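PDB 4OXI: enterobactin synthetase component F-related protein from Vibrio cholerae serotype O1, which probably activates glycine with ATP as glycyl-adenylate, serving an LPS modification pathway related to nonribosomal peptide synthetases. Local coordinates for residues Tyr218-Lys230 with Gly475-Val487. Numbering follows the deposited sequence.
Sequences YIMQTSGSTGKPK and GQRVELEEIETVV. With GAP (glycyl-adenosine-5'-phosphate), chain B.
S223 and S225, leaving strand 216-222, lie against V478 and E482, where strand 476-479 passes into helix 480-491; the CA atoms of S225 and E482 are 4.3 Å apart. The glycine- and serine-rich TSGSTGKPK motif, the phosphate-binding signature of adenylate-forming enzymes, turns between strands 216-222 and 230-235, with a type I turn from G224 to G227 beside the start of the helix. S223 joins the two segments: with OG anti to the backbone N (chi1 165°), S223 OG accepts from E479 N, of the N-cap residue, at 2.9 Å. S223 OG also donates to E482 OE1 at 2.7 Å, on the anti side of the carboxylate and tilted 28° out of its plane. Further along, G224 O packs against E482 CB, and S225 O receives a CA-H contact from E482. The extended R477 side chain crosses T222, whose OG1 and CG2 lie over one guanidinium face. R477 NH1 donates to O1A of the glycyl-adenylate at 2.6 Å, and R477 NE to a water that also bonds S223 O and E479 OE2. R477 and this water thus join the loop to the adenylate phosphate. E364 forms a salt bridge with R477 NH2. Strand 230-235 pairs with 216-222, strand 470-473 pairs with 476-479, and the side chain of I483 packs on strand 496-500.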
loop_
_atom_site.group_PDB
_atom_site.type_symbol
_atom_site.label_atom_id
_atom_site.label_comp_id
_atom_site.label_asym_id
_atom_site.label_seq_id
_atom_site.Cartn_x
_atom_site.Cartn_y
_atom_site.Cartn_z
ATOM N N TYR A 218 -4.721 8.345 6.677
ATOM C CA TYR A 218 -4.996 6.910 6.731
ATOM C C TYR A 218 -4.010 6.210 7.636
ATOM O O TYR A 218 -2.924 6.725 7.891
ATOM C CB TYR A 218 -4.961 6.270 5.330
ATOM C CG TYR A 218 -3.638 6.397 4.582
ATOM C CD1 TYR A 218 -2.651 5.420 4.693
ATOM C CD2 TYR A 218 -3.388 7.482 3.758
ATOM C CE1 TYR A 218 -1.451 5.532 4.001
ATOM C CE2 TYR A 218 -2.183 7.605 3.060
ATOM C CZ TYR A 218 -1.224 6.629 3.194
ATOM O OH TYR A 218 -0.034 6.749 2.508
ATOM N N ILE A 219 -4.382 5.031 8.122
ATOM C CA ILE A 219 -3.455 4.244 8.927
ATOM C C ILE A 219 -3.275 2.858 8.330
ATOM O O ILE A 219 -4.247 2.111 8.172
ATOM C CB ILE A 219 -3.967 4.091 10.373
ATOM C CG1 ILE A 219 -4.198 5.474 11.004
ATOM C CG2 ILE A 219 -3.006 3.234 11.182
ATOM C CD1 ILE A 219 -4.998 5.427 12.310
ATOM N N MET A 220 -2.033 2.509 8.021
ATOM C CA MET A 220 -1.713 1.209 7.452
ATOM C C MET A 220 -1.172 0.317 8.543
ATOM O O MET A 220 -0.827 0.782 9.632
ATOM C CB MET A 220 -0.647 1.334 6.359
ATOM C CG MET A 220 -1.125 2.029 5.095
ATOM S SD MET A 220 -2.754 1.473 4.531
ATOM C CE MET A 220 -2.669 2.064 2.831
ATOM N N GLN A 221 -1.095 -0.974 8.253
ATOM C CA GLN A 221 -0.356 -1.855 9.127
ATOM C C GLN A 221 0.576 -2.778 8.364
ATOM O O GLN A 221 0.363 -3.101 7.195
ATOM C CB GLN A 221 -1.260 -2.624 10.094
ATOM C CG GLN A 221 -2.378 -3.410 9.482
ATOM C CD GLN A 221 -3.209 -4.143 10.544
ATOM O OE1 GLN A 221 -3.677 -3.550 11.547
ATOM N NE2 GLN A 221 -3.380 -5.445 10.337
ATOM N N THR A 222 1.650 -3.156 9.034
ATOM C CA THR A 222 2.642 -3.980 8.414
ATOM C C THR A 222 3.098 -5.025 9.418
ATOM O O THR A 222 2.805 -4.929 10.606
ATOM C CB THR A 222 3.829 -3.136 7.901
ATOM O OG1 THR A 222 4.709 -3.972 7.133
ATOM C CG2 THR A 222 4.599 -2.524 9.054
ATOM N N SER A 223 3.803 -6.024 8.907
ATOM C CA SER A 223 4.300 -7.144 9.686
ATOM C C SER A 223 5.250 -6.717 10.805
ATOM O O SER A 223 6.190 -5.944 10.577
ATOM C CB SER A 223 5.009 -8.105 8.733
ATOM O OG SER A 223 5.812 -9.032 9.426
ATOM N N GLY A 224 4.998 -7.207 12.017
ATOM C CA GLY A 224 5.923 -7.012 13.127
ATOM C C GLY A 224 6.571 -8.334 13.521
ATOM O O GLY A 224 5.906 -9.371 13.517
ATOM N N SER A 225 7.854 -8.306 13.866
ATOM C CA SER A 225 8.602 -9.529 14.215
ATOM C C SER A 225 7.956 -10.463 15.252
ATOM O O SER A 225 8.150 -11.679 15.200
ATOM C CB SER A 225 10.019 -9.181 14.672
ATOM O OG SER A 225 10.748 -8.579 13.615
ATOM N N THR A 226 7.190 -9.910 16.184
ATOM C CA THR A 226 6.599 -10.727 17.238
ATOM C C THR A 226 5.195 -11.169 16.870
ATOM O O THR A 226 4.550 -11.906 17.619
ATOM C CB THR A 226 6.517 -9.967 18.579
ATOM O OG1 THR A 226 5.374 -9.101 18.568
ATOM C CG2 THR A 226 7.777 -9.145 18.813
ATOM N N GLY A 227 4.704 -10.709 15.726
ATOM C CA GLY A 227 3.346 -11.037 15.339
ATOM C C GLY A 227 2.400 -9.907 15.700
ATOM O O GLY A 227 1.238 -9.890 15.284
ATOM N N LYS A 228 2.893 -8.957 16.485
ATOM C CA LYS A 228 2.130 -7.738 16.715
ATOM C C LYS A 228 2.391 -6.774 15.557
ATOM O O LYS A 228 3.536 -6.400 15.293
ATOM C CB LYS A 228 2.517 -7.090 18.042
ATOM C CG LYS A 228 1.648 -5.898 18.394
ATOM C CD LYS A 228 2.087 -5.253 19.700
ATOM C CE LYS A 228 1.376 -3.927 19.911
ATOM N NZ LYS A 228 -0.099 -4.069 19.716
ATOM N N PRO A 229 1.332 -6.391 14.844
ATOM C CA PRO A 229 1.516 -5.510 13.687
ATOM C C PRO A 229 2.066 -4.145 14.093
ATOM O O PRO A 229 1.723 -3.622 15.162
ATOM C CB PRO A 229 0.093 -5.353 13.138
ATOM C CG PRO A 229 -0.656 -6.549 13.656
ATOM C CD PRO A 229 -0.067 -6.811 15.012
ATOM N N LYS A 230 2.930 -3.591 13.250
ATOM C CA LYS A 230 3.337 -2.209 13.390
ATOM C C LYS A 230 2.289 -1.409 12.653
ATOM O O LYS A 230 1.788 -1.842 11.606
ATOM C CB LYS A 230 4.691 -1.980 12.734
ATOM C CG LYS A 230 5.853 -2.672 13.434
ATOM C CD LYS A 230 7.141 -2.491 12.635
ATOM C CE LYS A 230 8.324 -3.121 13.352
ATOM N NZ LYS A 230 9.581 -2.885 12.578
ATOM N N GLY A 475 4.584 -10.350 -3.627
ATOM C CA GLY A 475 4.360 -8.909 -3.668
ATOM C C GLY A 475 3.943 -8.227 -2.371
ATOM O O GLY A 475 3.737 -7.012 -2.360
ATOM N N GLN A 476 3.823 -8.992 -1.283
ATOM C CA GLN A 476 3.404 -8.435 0.002
ATOM C C GLN A 476 4.541 -8.417 1.033
ATOM O O GLN A 476 5.236 -9.421 1.233
ATOM C CB GLN A 476 2.248 -9.243 0.565
ATOM C CG GLN A 476 1.056 -9.365 -0.355
ATOM C CD GLN A 476 -0.084 -10.095 0.333
ATOM O OE1 GLN A 476 -0.388 -9.825 1.499
ATOM N NE2 GLN A 476 -0.703 -11.043 -0.368
ATOM N N ARG A 477 4.723 -7.275 1.684
ATOM C CA ARG A 477 5.747 -7.106 2.714
ATOM C C ARG A 477 5.526 -8.017 3.930
ATOM O O ARG A 477 4.424 -8.094 4.459
ATOM C CB ARG A 477 5.726 -5.654 3.175
ATOM C CG ARG A 477 6.685 -5.306 4.299
ATOM C CD ARG A 477 6.678 -3.799 4.542
ATOM N NE ARG A 477 7.245 -3.430 5.839
ATOM C CZ ARG A 477 7.555 -2.183 6.192
ATOM N NH1 ARG A 477 7.370 -1.175 5.338
ATOM N NH2 ARG A 477 8.063 -1.945 7.395
ATOM N N VAL A 478 6.573 -8.696 4.383
ATOM C CA VAL A 478 6.470 -9.485 5.608
ATOM C C VAL A 478 7.837 -9.661 6.261
ATOM O O VAL A 478 8.856 -9.677 5.575
ATOM C CB VAL A 478 5.819 -10.865 5.335
ATOM C CG1 VAL A 478 6.720 -11.708 4.469
ATOM C CG2 VAL A 478 5.473 -11.583 6.654
ATOM N N GLU A 479 7.862 -9.766 7.587
ATOM C CA GLU A 479 9.084 -10.140 8.304
ATOM C C GLU A 479 9.162 -11.667 8.409
ATOM O O GLU A 479 8.260 -12.302 8.958
ATOM C CB GLU A 479 9.071 -9.543 9.720
ATOM C CG GLU A 479 8.861 -8.021 9.795
ATOM C CD GLU A 479 10.107 -7.233 9.423
ATOM O OE1 GLU A 479 11.179 -7.857 9.252
ATOM O OE2 GLU A 479 10.016 -5.987 9.304
ATOM N N LEU A 480 10.230 -12.262 7.893
ATOM C CA LEU A 480 10.410 -13.707 8.008
ATOM C C LEU A 480 10.364 -14.129 9.475
ATOM O O LEU A 480 9.917 -15.227 9.786
ATOM C CB LEU A 480 11.718 -14.157 7.354
ATOM C CG LEU A 480 11.680 -14.145 5.823
ATOM C CD1 LEU A 480 12.972 -14.676 5.238
ATOM C CD2 LEU A 480 10.497 -14.916 5.293
ATOM N N GLU A 481 10.788 -13.238 10.370
ATOM C CA GLU A 481 10.720 -13.506 11.810
ATOM C C GLU A 481 9.296 -13.576 12.354
ATOM O O GLU A 481 9.053 -14.282 13.332
ATOM C CB GLU A 481 11.539 -12.495 12.620
ATOM C CG GLU A 481 13.038 -12.660 12.465
ATOM C CD GLU A 481 13.620 -11.718 11.428
ATOM O OE1 GLU A 481 14.866 -11.586 11.378
ATOM O OE2 GLU A 481 12.830 -11.107 10.660
ATOM N N GLU A 482 8.354 -12.849 11.753
ATOM C CA GLU A 482 6.965 -12.988 12.195
ATOM C C GLU A 482 6.473 -14.410 11.903
ATOM O O GLU A 482 5.806 -15.025 12.726
ATOM C CB GLU A 482 6.023 -11.954 11.559
ATOM C CG GLU A 482 4.550 -12.206 11.948
ATOM C CD GLU A 482 3.518 -11.334 11.208
ATOM O OE1 GLU A 482 3.867 -10.668 10.203
ATOM O OE2 GLU A 482 2.337 -11.332 11.635
ATOM N N ILE A 483 6.818 -14.928 10.731
ATOM C CA ILE A 483 6.395 -16.265 10.346
ATOM C C ILE A 483 7.068 -17.307 11.248
ATOM O O ILE A 483 6.413 -18.199 11.779
ATOM C CB ILE A 483 6.718 -16.549 8.868
ATOM C CG1 ILE A 483 6.049 -15.496 7.975
ATOM C CG2 ILE A 483 6.263 -17.955 8.490
ATOM C CD1 ILE A 483 6.348 -15.647 6.483
ATOM N N GLU A 484 8.373 -17.171 11.428
ATOM C CA GLU A 484 9.123 -18.049 12.310
ATOM C C GLU A 484 8.542 -18.061 13.725
ATOM O O GLU A 484 8.382 -19.122 14.333
ATOM C CB GLU A 484 10.597 -17.645 12.331
ATOM C CG GLU A 484 11.457 -18.587 13.159
ATOM C CD GLU A 484 12.906 -18.162 13.209
ATOM O OE1 GLU A 484 13.530 -18.356 14.275
ATOM O OE2 GLU A 484 13.422 -17.646 12.187
ATOM N N THR A 485 8.199 -16.880 14.231
ATOM C CA THR A 485 7.627 -16.747 15.567
ATOM C C THR A 485 6.326 -17.524 15.701
ATOM O O THR A 485 6.102 -18.212 16.700
ATOM C CB THR A 485 7.392 -15.265 15.906
ATOM O OG1 THR A 485 8.661 -14.621 16.083
ATOM C CG2 THR A 485 6.556 -15.110 17.176
ATOM N N VAL A 486 5.475 -17.422 14.683
ATOM C CA VAL A 486 4.203 -18.142 14.659
ATOM C C VAL A 486 4.430 -19.650 14.532
ATOM O O VAL A 486 3.802 -20.443 15.236
ATOM C CB VAL A 486 3.291 -17.643 13.499
ATOM C CG1 VAL A 486 2.132 -18.613 13.254
ATOM C CG2 VAL A 486 2.781 -16.206 13.772
ATOM N N VAL A 487 5.332 -20.047 13.636
ATOM C CA VAL A 487 5.603 -21.469 13.422
ATOM C C VAL A 487 6.228 -22.106 14.674
ATOM O O VAL A 487 5.878 -23.229 15.034
ATOM C CB VAL A 487 6.463 -21.706 12.153
ATOM C CG1 VAL A 487 6.979 -23.131 12.101
ATOM C CG2 VAL A 487 5.659 -21.377 10.890
HETATM N N GAP B . 5.254 1.861 -0.615
HETATM C CA GAP B . 5.650 0.874 -1.662
HETATM C C GAP B . 6.079 -0.391 -0.944
HETATM O O GAP B . 6.429 -1.397 -1.534
HETATM P PA GAP B . 6.407 -1.550 1.528
HETATM O O1A GAP B . 6.566 -0.837 2.848
HETATM O O2A GAP B . 5.401 -2.678 1.372
HETATM O O3A GAP B . 6.070 -0.360 0.507
HETATM C "C5'" GAP B . 8.999 -1.214 1.326
HETATM O "O5'" GAP B . 7.873 -2.067 1.117
HETATM C "C4'" GAP B . 10.257 -1.956 0.921
HETATM O "O4'" GAP B . 10.084 -2.503 -0.389
HETATM C "C3'" GAP B . 11.461 -1.053 0.772
HETATM O "O3'" GAP B . 12.092 -0.824 2.031
HETATM C "C2'" GAP B . 12.326 -1.838 -0.200
HETATM O "O2'" GAP B . 12.960 -2.919 0.466
HETATM C "C1'" GAP B . 11.325 -2.526 -1.092
HETATM N N9 GAP B . 11.174 -1.754 -2.345
HETATM C C8 GAP B . 10.205 -0.855 -2.600
HETATM N N7 GAP B . 10.336 -0.335 -3.846
HETATM C C5 GAP B . 11.427 -0.904 -4.403
HETATM C C6 GAP B . 12.139 -0.789 -5.692
HETATM N N6 GAP B . 11.682 0.040 -6.669
HETATM N N1 GAP B . 13.242 -1.556 -5.864
HETATM C C2 GAP B . 13.697 -2.394 -4.904
HETATM N N3 GAP B . 13.093 -2.542 -3.709
HETATM C C4 GAP B . 11.974 -1.840 -3.409
HETATM O O HOH W 1 7.479 -5.158 8.410
HETATM O O HOH W 2 2.331 -8.695 12.497
#